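Local structure of lipase (Acinetobacter baumannii, 4OPM) at residues 24-27 and 32-35; 238-243 and 282-287; 248-253 and 266-271. The protein probably hydrolyses the ester bonds of lipids such as triacylglycerols, as a putative lipase with the alpha/beta hydrolase fold. All coordinates share one frame; numbering follows the deposited sequence.

Interaction 1 (24-27 and 32-35); sequences SKSL and ITWS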
ATOM      1  N   SER A  24       6.199 -12.418 -11.584  1.00 16.49           N
ATOM      2  CA  SER A  24       6.250 -11.051 -12.093  1.00 16.20           C
ATOM      3  C   SER A  24       5.684 -11.010 -13.488  1.00 20.77           C
ATOM      4  O   SER A  24       5.998 -11.866 -14.323  1.00 20.89           O
ATOM      5  CB  SER A  24       7.670 -10.498 -12.063  1.00 18.27           C
ATOM      6  OG  SER A  24       8.127 -10.401 -10.721  1.00 19.35           O
ATOM      7  N   LYS A  25       4.789 -10.045 -13.716  1.00 17.67           N
ATOM      8  CA  LYS A  25       4.116  -9.858 -14.992  1.00 18.59           C
ATOM      9  C   LYS A  25       4.187  -8.393 -15.394  1.00 21.40           C
ATOM     10  O   LYS A  25       4.521  -7.526 -14.572  1.00 20.58           O
ATOM     11  CB  LYS A  25       2.659 -10.357 -14.913  1.00 21.85           C
ATOM     12  CG  LYS A  25       2.580 -11.893 -14.829  1.00 26.69           C
ATOM     13  CD  LYS A  25       1.274 -12.461 -15.274  1.00 33.85           C
ATOM     14  CE  LYS A  25       1.260 -13.961 -15.087  1.00 40.57           C
ATOM     15  NZ  LYS A  25      -0.090 -14.532 -15.333  1.00 42.57           N
ATOM     16  N   SER A  26       3.905  -8.133 -16.675  1.00 18.36           N
ATOM     17  CA  SER A  26       3.929  -6.795 -17.245  0.60 18.91           C
ATOM     18  C   SER A  26       2.697  -6.586 -18.121  1.00 22.33           C
ATOM     19  O   SER A  26       2.278  -7.519 -18.815  1.00 21.52           O
ATOM     20  CB  SER A  26       5.209  -6.600 -18.055  0.60 24.20           C
ATOM     21  OG  SER A  26       5.273  -5.327 -18.674  0.60 30.47           O
ATOM     22  N   LEU A  27       2.127  -5.385 -18.109  1.00 19.87           N
ATOM     23  CA  LEU A  27       0.966  -5.101 -18.944  1.00 20.40           C
ATOM     24  C   LEU A  27       0.972  -3.639 -19.386  1.00 23.70           C
ATOM     25  O   LEU A  27       1.027  -2.740 -18.541  1.00 22.59           O
ATOM     26  CB  LEU A  27      -0.332  -5.443 -18.174  1.00 20.56           C
ATOM     27  CG  LEU A  27      -1.668  -5.281 -18.933  1.00 26.13           C
ATOM     28  CD1 LEU A  27      -1.782  -6.284 -20.092  1.00 27.22           C
ATOM     29  CD2 LEU A  27      -2.834  -5.451 -17.988  1.00 28.98           C
ATOM     30  N   ILE A  32       1.145   3.647 -19.920  1.00 23.79           N
ATOM     31  CA  ILE A  32       1.798   3.085 -18.739  1.00 22.18           C
ATOM     32  C   ILE A  32       2.112   1.621 -18.965  1.00 25.30           C
ATOM     33  O   ILE A  32       1.221   0.870 -19.376  1.00 26.73           O
ATOM     34  CB  ILE A  32       0.926   3.243 -17.450  1.00 23.59           C
ATOM     35  CG1 ILE A  32       0.469   4.705 -17.205  1.00 23.29           C
ATOM     36  CG2 ILE A  32       1.632   2.644 -16.195  1.00 22.74           C
ATOM     37  CD1 ILE A  32      -0.642   4.848 -16.157  1.00 25.43           C
ATOM     38  N   THR A  33       3.353   1.206 -18.666  1.00 20.89           N
ATOM     39  CA  THR A  33       3.714  -0.207 -18.666  1.00 19.93           C
ATOM     40  C   THR A  33       3.729  -0.631 -17.206  1.00 24.44           C
ATOM     41  O   THR A  33       4.661  -0.297 -16.466  1.00 24.18           O
ATOM     42  CB  THR A  33       5.016  -0.505 -19.411  1.00 25.95           C
ATOM     43  OG1 THR A  33       4.874  -0.030 -20.740  1.00 27.72           O
ATOM     44  CG2 THR A  33       5.323  -2.009 -19.459  1.00 27.13           C
ATOM     45  N   TRP A  34       2.672  -1.327 -16.785  1.00 19.74           N
ATOM     46  CA  TRP A  34       2.546  -1.770 -15.411  1.00 19.29           C
ATOM     47  C   TRP A  34       3.384  -3.000 -15.131  1.00 22.66           C
ATOM     48  O   TRP A  34       3.333  -3.970 -15.888  1.00 22.01           O
ATOM     49  CB  TRP A  34       1.075  -2.093 -15.084  1.00 18.35           C
ATOM     50  CG  TRP A  34       0.180  -0.891 -14.998  1.00 19.17           C
ATOM     51  CD1 TRP A  34      -0.493  -0.295 -16.023  1.00 22.49           C
ATOM     52  CD2 TRP A  34      -0.195  -0.187 -13.808  1.00 18.81           C
ATOM     53  NE1 TRP A  34      -1.262   0.744 -15.547  1.00 21.92           N
ATOM     54  CE2 TRP A  34      -1.075   0.851 -14.193  1.00 22.88           C
ATOM     55  CE3 TRP A  34       0.145  -0.322 -12.444  1.00 19.36           C
ATOM     56  CZ2 TRP A  34      -1.640   1.739 -13.269  1.00 22.68           C
ATOM     57  CZ3 TRP A  34      -0.420   0.559 -11.524  1.00 21.04           C
ATOM     58  CH2 TRP A  34      -1.285   1.585 -11.942  1.00 21.84           C
ATOM     59  N   SER A  35       4.117  -2.965 -14.021  1.00 18.56           N
ATOM     60  CA  SER A  35       4.812  -4.118 -13.456  1.00 18.22           C
ATOM     61  C   SER A  35       3.934  -4.585 -12.300  1.00 20.99           C
ATOM     62  O   SER A  35       3.471  -3.743 -11.518  1.00 21.57           O
ATOM     63  CB  SER A  35       6.212  -3.737 -12.978  1.00 21.41           C
ATOM     64  OG  SER A  35       6.766  -4.766 -12.174  1.00 28.40           O
TER
HETATM   65  O   HOH W   1       7.092  -7.024 -13.455  1.00 36.18           O

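Interaction 2 (238-243 and 282-287); sequences LILWGK and QLVIQQ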
ATOM      1  N   LEU A 238     -12.216  -3.487   6.945  1.00 16.39           N
ATOM      2  CA  LEU A 238     -11.350  -3.893   8.028  1.00 15.85           C
ATOM      3  C   LEU A 238     -10.279  -2.817   8.170  1.00 19.42           C
ATOM      4  O   LEU A 238      -9.693  -2.397   7.168  1.00 18.20           O
ATOM      5  CB  LEU A 238     -10.733  -5.282   7.758  1.00 15.31           C
ATOM      6  CG  LEU A 238      -9.799  -5.847   8.844  1.00 18.50           C
ATOM      7  CD1 LEU A 238     -10.558  -6.092  10.162  1.00 18.73           C
ATOM      8  CD2 LEU A 238      -9.149  -7.140   8.379  1.00 17.90           C
ATOM      9  N   ILE A 239     -10.053  -2.353   9.398  1.00 16.42           N
ATOM     10  CA  ILE A 239      -9.051  -1.317   9.681  1.00 15.19           C
ATOM     11  C   ILE A 239      -8.033  -1.912  10.606  1.00 17.77           C
ATOM     12  O   ILE A 239      -8.402  -2.450  11.647  1.00 17.70           O
ATOM     13  CB  ILE A 239      -9.701  -0.037  10.304  1.00 17.42           C
ATOM     14  CG1 ILE A 239     -10.788   0.571   9.384  1.00 16.66           C
ATOM     15  CG2 ILE A 239      -8.647   1.026  10.705  1.00 18.38           C
ATOM     16  CD1 ILE A 239     -11.848   1.394  10.158  1.00 17.64           C
ATOM     17  N   LEU A 240      -6.754  -1.772  10.270  1.00 16.19           N
ATOM     18  CA  LEU A 240      -5.685  -2.274  11.132  1.00 16.08           C
ATOM     19  C   LEU A 240      -4.610  -1.196  11.255  1.00 18.69           C
ATOM     20  O   LEU A 240      -4.258  -0.552  10.272  1.00 17.01           O
ATOM     21  CB  LEU A 240      -5.115  -3.605  10.611  1.00 15.93           C
ATOM     22  CG  LEU A 240      -4.144  -4.327  11.544  1.00 20.37           C
ATOM     23  CD1 LEU A 240      -4.291  -5.838  11.429  1.00 19.66           C
ATOM     24  CD2 LEU A 240      -2.696  -3.909  11.262  1.00 21.37           C
ATOM     25  N   TRP A 241      -4.120  -0.981  12.484  1.00 15.16           N
ATOM     26  CA  TRP A 241      -3.114   0.032  12.758  1.00 15.00           C
ATOM     27  C   TRP A 241      -2.004  -0.488  13.636  1.00 16.77           C
ATOM     28  O   TRP A 241      -2.214  -1.395  14.443  1.00 16.63           O
ATOM     29  CB  TRP A 241      -3.772   1.207  13.519  1.00 13.74           C
ATOM     30  CG  TRP A 241      -3.498   2.553  12.922  1.00 15.18           C
ATOM     31  CD1 TRP A 241      -2.511   3.434  13.275  1.00 17.74           C
ATOM     32  CD2 TRP A 241      -4.179   3.132  11.812  1.00 15.39           C
ATOM     33  NE1 TRP A 241      -2.563   4.548  12.464  1.00 17.13           N
ATOM     34  CE2 TRP A 241      -3.576   4.386  11.555  1.00 18.81           C
ATOM     35  CE3 TRP A 241      -5.241   2.706  10.991  1.00 16.96           C
ATOM     36  CZ2 TRP A 241      -4.028   5.235  10.535  1.00 18.55           C
ATOM     37  CZ3 TRP A 241      -5.696   3.557   9.989  1.00 18.32           C
ATOM     38  CH2 TRP A 241      -5.065   4.781   9.741  1.00 18.74           C
ATOM     39  N   GLY A 242      -0.865   0.180  13.557  1.00 15.25           N
ATOM     40  CA  GLY A 242       0.218  -0.037  14.497  1.00 14.75           C
ATOM     41  C   GLY A 242       0.041   1.018  15.569  1.00 18.12           C
ATOM     42  O   GLY A 242      -0.073   2.208  15.255  1.00 18.47           O
ATOM     43  N   LYS A 243      -0.039   0.599  16.850  1.00 15.75           N
ATOM     44  CA  LYS A 243      -0.254   1.529  17.967  1.00 16.30           C
ATOM     45  C   LYS A 243       0.817   2.638  17.991  1.00 19.57           C
ATOM     46  O   LYS A 243       0.501   3.782  18.304  1.00 19.60           O
ATOM     47  CB  LYS A 243      -0.241   0.743  19.291  1.00 18.38           C
ATOM     48  CG  LYS A 243      -0.402   1.613  20.545  1.00 31.67           C
ATOM     49  CD  LYS A 243      -1.742   1.427  21.211  1.00 46.11           C
ATOM     50  CE  LYS A 243      -1.783   2.081  22.569  1.00 55.99           C
ATOM     51  NZ  LYS A 243      -2.644   1.322  23.513  1.00 67.57           N
ATOM     52  N   GLN A 282       2.101 -12.033  10.319  1.00 12.79           N
ATOM     53  CA  GLN A 282       1.280 -13.152  10.800  1.00 11.60           C
ATOM     54  C   GLN A 282       0.069 -12.632  11.587  1.00 15.55           C
ATOM     55  O   GLN A 282      -1.023 -13.204  11.495  1.00 15.52           O
ATOM     56  CB  GLN A 282       2.125 -14.118  11.636  1.00 12.31           C
ATOM     57  CG  GLN A 282       3.243 -14.777  10.809  1.00 14.12           C
ATOM     58  CD  GLN A 282       4.369 -15.310  11.671  1.00 20.27           C
ATOM     59  OE1 GLN A 282       4.179 -15.661  12.838  1.00 14.99           O
ATOM     60  NE2 GLN A 282       5.566 -15.409  11.088  1.00 16.88           N
ATOM     61  N   LEU A 283       0.252 -11.528  12.321  1.00 12.79           N
ATOM     62  CA  LEU A 283      -0.829 -10.884  13.081  1.00 14.07           C
ATOM     63  C   LEU A 283      -1.817 -10.193  12.135  1.00 17.31           C
ATOM     64  O   LEU A 283      -3.016 -10.192  12.399  1.00 17.30           O
ATOM     65  CB  LEU A 283      -0.267  -9.904  14.117  1.00 14.29           C
ATOM     66  CG  LEU A 283       0.691 -10.564  15.166  1.00 18.30           C
ATOM     67  CD1 LEU A 283       1.090  -9.569  16.242  1.00 19.90           C
ATOM     68  CD2 LEU A 283       0.064 -11.819  15.815  1.00 17.12           C
ATOM     69  N   VAL A 284      -1.320  -9.643  11.008  1.00 15.25           N
ATOM     70  CA  VAL A 284      -2.178  -9.025   9.989  1.00 13.79           C
ATOM     71  C   VAL A 284      -3.071 -10.116   9.381  1.00 15.94           C
ATOM     72  O   VAL A 284      -4.287  -9.955   9.313  1.00 15.28           O
ATOM     73  CB  VAL A 284      -1.308  -8.315   8.919  1.00 17.40           C
ATOM     74  CG1 VAL A 284      -2.121  -7.986   7.650  1.00 17.58           C
ATOM     75  CG2 VAL A 284      -0.660  -7.058   9.509  1.00 16.75           C
ATOM     76  N   ILE A 285      -2.460 -11.244   8.973  1.00 14.82           N
ATOM     77  CA  ILE A 285      -3.174 -12.372   8.357  1.00 14.25           C
ATOM     78  C   ILE A 285      -4.175 -12.991   9.336  1.00 17.30           C
ATOM     79  O   ILE A 285      -5.268 -13.375   8.926  1.00 16.47           O
ATOM     80  CB  ILE A 285      -2.138 -13.391   7.817  1.00 15.98           C
ATOM     81  CG1 ILE A 285      -1.487 -12.848   6.506  1.00 14.48           C
ATOM     82  CG2 ILE A 285      -2.694 -14.804   7.642  1.00 15.62           C
ATOM     83  CD1 ILE A 285      -2.497 -12.737   5.265  1.00 15.25           C
ATOM     84  N   GLN A 286      -3.823 -13.038  10.633  1.00 14.61           N
ATOM     85  CA  GLN A 286      -4.714 -13.571  11.670  1.00 13.79           C
ATOM     86  C   GLN A 286      -6.071 -12.836  11.672  1.00 17.35           C
ATOM     87  O   GLN A 286      -7.097 -13.465  11.924  1.00 18.18           O
ATOM     88  CB  GLN A 286      -4.040 -13.466  13.037  1.00 14.34           C
ATOM     89  CG  GLN A 286      -4.870 -14.018  14.193  1.00 17.56           C
ATOM     90  CD  GLN A 286      -4.043 -14.024  15.440  1.00 24.66           C
ATOM     91  OE1 GLN A 286      -3.619 -12.970  15.915  1.00 19.93           O
ATOM     92  NE2 GLN A 286      -3.717 -15.213  15.931  1.00 21.30           N
ATOM     93  N   GLN A 287      -6.079 -11.542  11.309  1.00 13.91           N
ATOM     94  CA  GLN A 287      -7.301 -10.742  11.201  1.00 15.65           C
ATOM     95  C   GLN A 287      -7.893 -10.752   9.783  1.00 18.76           C
ATOM     96  O   GLN A 287      -9.114 -10.830   9.628  1.00 18.34           O
ATOM     97  CB  GLN A 287      -7.015  -9.277  11.592  1.00 17.19           C
ATOM     98  CG  GLN A 287      -6.436  -9.120  13.012  1.00 19.69           C
ATOM     99  CD  GLN A 287      -7.346  -9.634  14.111  1.00 27.77           C
ATOM    100  OE1 GLN A 287      -8.587  -9.565  14.029  1.00 23.69           O
ATOM    101  NE2 GLN A 287      -6.741 -10.146  15.174  1.00 21.84           N
TER

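Interaction 3 (248-253 and 266-271); sequences INVEVA and PVILEN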
ATOM      1  N   ILE A 248       0.997   8.427  10.815  1.00 17.29           N
ATOM      2  CA  ILE A 248      -0.448   8.640  10.926  1.00 17.05           C
ATOM      3  C   ILE A 248      -0.837   8.091  12.293  1.00 21.58           C
ATOM      4  O   ILE A 248      -0.818   6.869  12.491  1.00 20.15           O
ATOM      5  CB  ILE A 248      -1.235   8.003   9.742  1.00 18.76           C
ATOM      6  CG1 ILE A 248      -0.588   8.362   8.360  1.00 19.17           C
ATOM      7  CG2 ILE A 248      -2.706   8.435   9.790  1.00 20.27           C
ATOM      8  CD1 ILE A 248      -1.153   7.637   7.154  1.00 24.91           C
ATOM      9  N   ASN A 249      -1.144   8.990  13.250  1.00 19.55           N
ATOM     10  CA  ASN A 249      -1.434   8.618  14.639  1.00 18.76           C
ATOM     11  C   ASN A 249      -2.650   7.696  14.739  1.00 21.07           C
ATOM     12  O   ASN A 249      -3.647   7.887  14.037  1.00 19.28           O
ATOM     13  CB  ASN A 249      -1.605   9.847  15.536  1.00 17.81           C
ATOM     14  CG  ASN A 249      -2.611  10.840  15.025  1.00 27.30           C
ATOM     15  OD1 ASN A 249      -2.447  11.427  13.944  1.00 21.46           O
ATOM     16  ND2 ASN A 249      -3.657  11.064  15.801  1.00 24.87           N
ATOM     17  N   VAL A 250      -2.562   6.726  15.668  1.00 17.56           N
ATOM     18  CA  VAL A 250      -3.528   5.656  15.901  1.00 17.44           C
ATOM     19  C   VAL A 250      -4.989   6.168  16.104  1.00 20.88           C
ATOM     20  O   VAL A 250      -5.914   5.451  15.727  1.00 20.55           O
ATOM     21  CB  VAL A 250      -3.053   4.730  17.064  1.00 21.03           C
ATOM     22  CG1 VAL A 250      -3.066   5.448  18.417  1.00 21.16           C
ATOM     23  CG2 VAL A 250      -3.859   3.429  17.114  1.00 20.83           C
ATOM     24  N   GLU A 251      -5.198   7.391  16.641  1.00 19.61           N
ATOM     25  CA  GLU A 251      -6.554   7.946  16.865  1.00 21.32           C
ATOM     26  C   GLU A 251      -7.380   8.007  15.579  1.00 24.64           C
ATOM     27  O   GLU A 251      -8.607   7.902  15.609  1.00 24.20           O
ATOM     28  CB  GLU A 251      -6.477   9.361  17.480  1.00 23.42           C
ATOM     29  CG  GLU A 251      -6.018   9.356  18.934  1.00 28.76           C
ATOM     30  CD  GLU A 251      -4.536   9.146  19.188  1.00 39.87           C
ATOM     31  OE1 GLU A 251      -3.720   9.303  18.248  1.00 28.84           O
ATOM     32  OE2 GLU A 251      -4.195   8.800  20.341  1.00 37.60           O
ATOM     33  N   VAL A 252      -6.686   8.147  14.456  1.00 20.88           N
ATOM     34  CA  VAL A 252      -7.248   8.208  13.112  1.00 20.99           C
ATOM     35  C   VAL A 252      -8.009   6.889  12.788  1.00 23.96           C
ATOM     36  O   VAL A 252      -9.008   6.954  12.077  1.00 23.59           O
ATOM     37  CB  VAL A 252      -6.079   8.510  12.143  1.00 24.97           C
ATOM     38  CG1 VAL A 252      -6.319   7.973  10.750  1.00 24.85           C
ATOM     39  CG2 VAL A 252      -5.744  10.001  12.146  1.00 24.46           C
ATOM     40  N   ALA A 253      -7.561   5.723  13.323  1.00 19.44           N
ATOM     41  CA  ALA A 253      -8.251   4.426  13.114  1.00 19.19           C
ATOM     42  C   ALA A 253      -9.731   4.511  13.570  1.00 21.77           C
ATOM     43  O   ALA A 253     -10.628   4.020  12.871  1.00 20.44           O
ATOM     44  CB  ALA A 253      -7.532   3.306  13.860  1.00 19.78           C
ATOM     45  N   PRO A 266     -11.642  -1.314  14.712  1.00 21.43           N
ATOM     46  CA  PRO A 266     -10.241  -1.415  14.264  1.00 20.48           C
ATOM     47  C   PRO A 266      -9.402  -2.373  15.099  1.00 22.98           C
ATOM     48  O   PRO A 266      -9.664  -2.566  16.288  1.00 21.66           O
ATOM     49  CB  PRO A 266      -9.708   0.016  14.417  1.00 22.25           C
ATOM     50  CG  PRO A 266     -10.936   0.879  14.441  1.00 27.61           C
ATOM     51  CD  PRO A 266     -11.961   0.056  15.156  1.00 23.34           C
ATOM     52  N   VAL A 267      -8.414  -2.989  14.454  1.00 18.78           N
ATOM     53  CA  VAL A 267      -7.450  -3.863  15.128  1.00 18.14           C
ATOM     54  C   VAL A 267      -6.207  -3.020  15.384  1.00 20.47           C
ATOM     55  O   VAL A 267      -5.612  -2.492  14.429  1.00 18.99           O
ATOM     56  CB  VAL A 267      -7.126  -5.130  14.296  1.00 23.14           C
ATOM     57  CG1 VAL A 267      -5.998  -5.939  14.943  1.00 23.53           C
ATOM     58  CG2 VAL A 267      -8.365  -5.989  14.091  1.00 23.48           C
ATOM     59  N   ILE A 268      -5.819  -2.884  16.657  1.00 18.19           N
ATOM     60  CA  ILE A 268      -4.657  -2.074  17.025  1.00 18.03           C
ATOM     61  C   ILE A 268      -3.552  -2.984  17.513  1.00 22.16           C
ATOM     62  O   ILE A 268      -3.695  -3.640  18.553  1.00 21.50           O
ATOM     63  CB  ILE A 268      -5.014  -0.977  18.065  1.00 21.94           C
ATOM     64  CG1 ILE A 268      -6.256  -0.127  17.635  1.00 23.07           C
ATOM     65  CG2 ILE A 268      -3.783  -0.114  18.412  1.00 21.77           C
ATOM     66  CD1 ILE A 268      -6.197   0.559  16.275  1.00 26.61           C
ATOM     67  N   LEU A 269      -2.460  -3.050  16.740  1.00 17.96           N
ATOM     68  CA  LEU A 269      -1.336  -3.918  17.079  1.00 16.19           C
ATOM     69  C   LEU A 269      -0.356  -3.198  17.993  1.00 19.25           C
ATOM     70  O   LEU A 269       0.224  -2.183  17.606  1.00 17.37           O
ATOM     71  CB  LEU A 269      -0.614  -4.441  15.808  1.00 15.48           C
ATOM     72  CG  LEU A 269      -1.442  -5.294  14.818  1.00 18.93           C
ATOM     73  CD1 LEU A 269      -0.550  -5.870  13.719  1.00 17.55           C
ATOM     74  CD2 LEU A 269      -2.197  -6.440  15.526  1.00 20.11           C
ATOM     75  N   GLU A 270      -0.157  -3.733  19.226  1.00 17.35           N
ATOM     76  CA  GLU A 270       0.822  -3.146  20.145  1.00 17.40           C
ATOM     77  C   GLU A 270       2.237  -3.368  19.587  1.00 20.21           C
ATOM     78  O   GLU A 270       2.474  -4.371  18.900  1.00 19.89           O
ATOM     79  CB  GLU A 270       0.709  -3.804  21.540  1.00 19.36           C
ATOM     80  CG  GLU A 270      -0.581  -3.489  22.282  1.00 32.24           C
ATOM     81  CD  GLU A 270      -0.819  -2.032  22.633  1.00 59.72           C
ATOM     82  OE1 GLU A 270       0.151  -1.334  23.012  1.00 53.62           O
ATOM     83  OE2 GLU A 270      -1.987  -1.593  22.536  1.00 61.51           O
ATOM     84  N   ASN A 271       3.174  -2.446  19.881  1.00 17.37           N
ATOM     85  CA  ASN A 271       4.591  -2.551  19.506  1.00 16.26           C
ATOM     86  C   ASN A 271       4.801  -2.696  17.988  1.00 18.25           C
ATOM     87  O   ASN A 271       5.724  -3.373  17.547  1.00 17.19           O
ATOM     88  CB  ASN A 271       5.268  -3.718  20.255  1.00 17.82           C
ATOM     89  CG  ASN A 271       5.217  -3.514  21.751  1.00 30.90           C
ATOM     90  OD1 ASN A 271       5.520  -2.435  22.259  1.00 27.50           O
ATOM     91  ND2 ASN A 271       4.702  -4.499  22.466  1.00 26.21           N
TER

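Interaction 1 (24-27 and 32-35)
L27 and W34 form an antiparallel hydrogen-bonded pair. Their two backbone bonds run reciprocally: L27 N donates to W34 O at 2.9 Å, with the donor in the carbonyl plane, and W34 N donates to L27 O at 2.8 Å, with the donor tilted 33° from that plane. One residue along, S26 and S35 are a non-hydrogen-bonded pair, their CA atoms 4.7 Å apart. The segment axes run at 165° to each other, close to strictly antiparallel.

CA-H...O contacts fill in between the conventional bonds. S26 CA lies 3.2 Å from W34 O, so this carbonyl oxygen receives both an N-H and a C-H, and S35 CA approaches K25 O. A water adds a further link, donating to K25 O at 2.8 Å and bonded to S35 OG, which also pairs with D77.

Side chains contribute less. In one of its two conformers S26 brings OG to the T33 methyl CG2, a contact that is therefore doubtful. The W34 indole turns away from 24-27; L27 O lies at the ring's edge, in plane, while I32 CG2 sits 3.5 Å above one face, offset toward the rim.

These segments belong to the hairpin of strands 22-29 and 32-39 at one end of the sheet. L27, I32 and W34 pack against helix 94-107, W34 through F104, while the S35 side chain touches the loop residues R57 and E83.

Interaction 2 (238-243 and 282-287)
L240 makes the central contact, spreading its two methyl groups over the helix segment 282-287. CD2 meets V284 CG2 at 4.1 Å, the two side chains passing at a slant, whereas CD1 rests on the helix backbone at V284 CA, also at 4.1 Å. The same CD1 touches the aliphatic part of Q287, at 4.2 Å from its CG. Two residues earlier on the strand, L238 directs CD2 at the end of the helix segment, 3.9 Å from Q287 O and 4.4 Å from Q287 CB.

Both leucines extend CG trans to the backbone N (chi1 -179° for L238 and -171° for L240), which carries their branches from the strand toward the helix. Strand alternation puts L238 and L240 on this face and directs I239 and W241 to the other, where they pack on helix 251-259. On the helix, V284 and Q287 are three residues apart, nearly one turn, so both can meet the sheet. The axes of the segments are 10.3 Å apart and run at 160°, the helix nearly antiparallel to the strand.

Farther out, F141 of strand 137-143 touches L238, L240 and V284, extending the apolar surface beneath the helix. L269 packs beside L240 from the other neighbouring strand, and Q287 also rests on V267. Backbone hydrogen bonds to strands 137-143 and 267-269 fix the strand that presents the two leucines.

No hydrogen bond crosses between the segments, and every approach is of van der Waals kind. Cohesion therefore rests chiefly on dispersion and burial of hydrocarbon, Q287 contributing its methylenes and a backbone carbonyl that L238 CD2 touches, as expected for a helix covering an alpha/beta hydrolase sheet.

Interaction 3 (248-253 and 266-271)
V250, A253, P266 and I268 make up the apolar contact between the two segments. V250 CG2, anti to the backbone N, sits 3.8 Å from both I268 CG2 and I268 CD1. The latter methyl also reaches A253 CB at 3.9 Å, so the isoleucine end is shared by V250 and A253. I268 owes this reach to its bent chain (chi1 -51°, chi2 -56°), which brings CD1 back beside the helix. At the other end, A253 CB meets P266 CB at 4.0 Å, and P266 CG lies 3.5 Å from A253 O.

No hydrogen bond crosses the contact. Within 248-253, N249 ND2 donates to E251 OE1 at 3.0 Å, nearly straight at 169° and in the amide plane of N249, on the anti side of the carboxylate and somewhat out of its plane; N249 is also bonded to S151 and N153. Backbone V252 N bonds N249 O, and A253 N bonds V250 O.

The contact closes a beta-alpha-beta unit: helix 251-259 follows strand 237-242 and leads into strand 267-269, the last of the sheet. W241 of the first strand, 237-242, touches V252, A253 and I268, bridging helix and edge strand, while V267 and L269 touch helix 281-298.

In the fold
Interaction 1 closes early in the chain; interaction 2 opens much later, and interaction 3 is nested inside the loop that interaction 2 closes. All three reach one mixed sheet but divide between its ends. Interaction 1 holds the hairpin at one border, its centre 29 Å from that of interaction 2 and 33 Å from that of interaction 3. Those two lie on the opposite side of the chain's centre, 9 Å apart, where neighbouring strands 237-242 and 267-269 are covered by helix 281-298 on one face and helix 251-259 on the other. The loops after these strands carry D245 and H274, which with S120 probably form the catalytic triad.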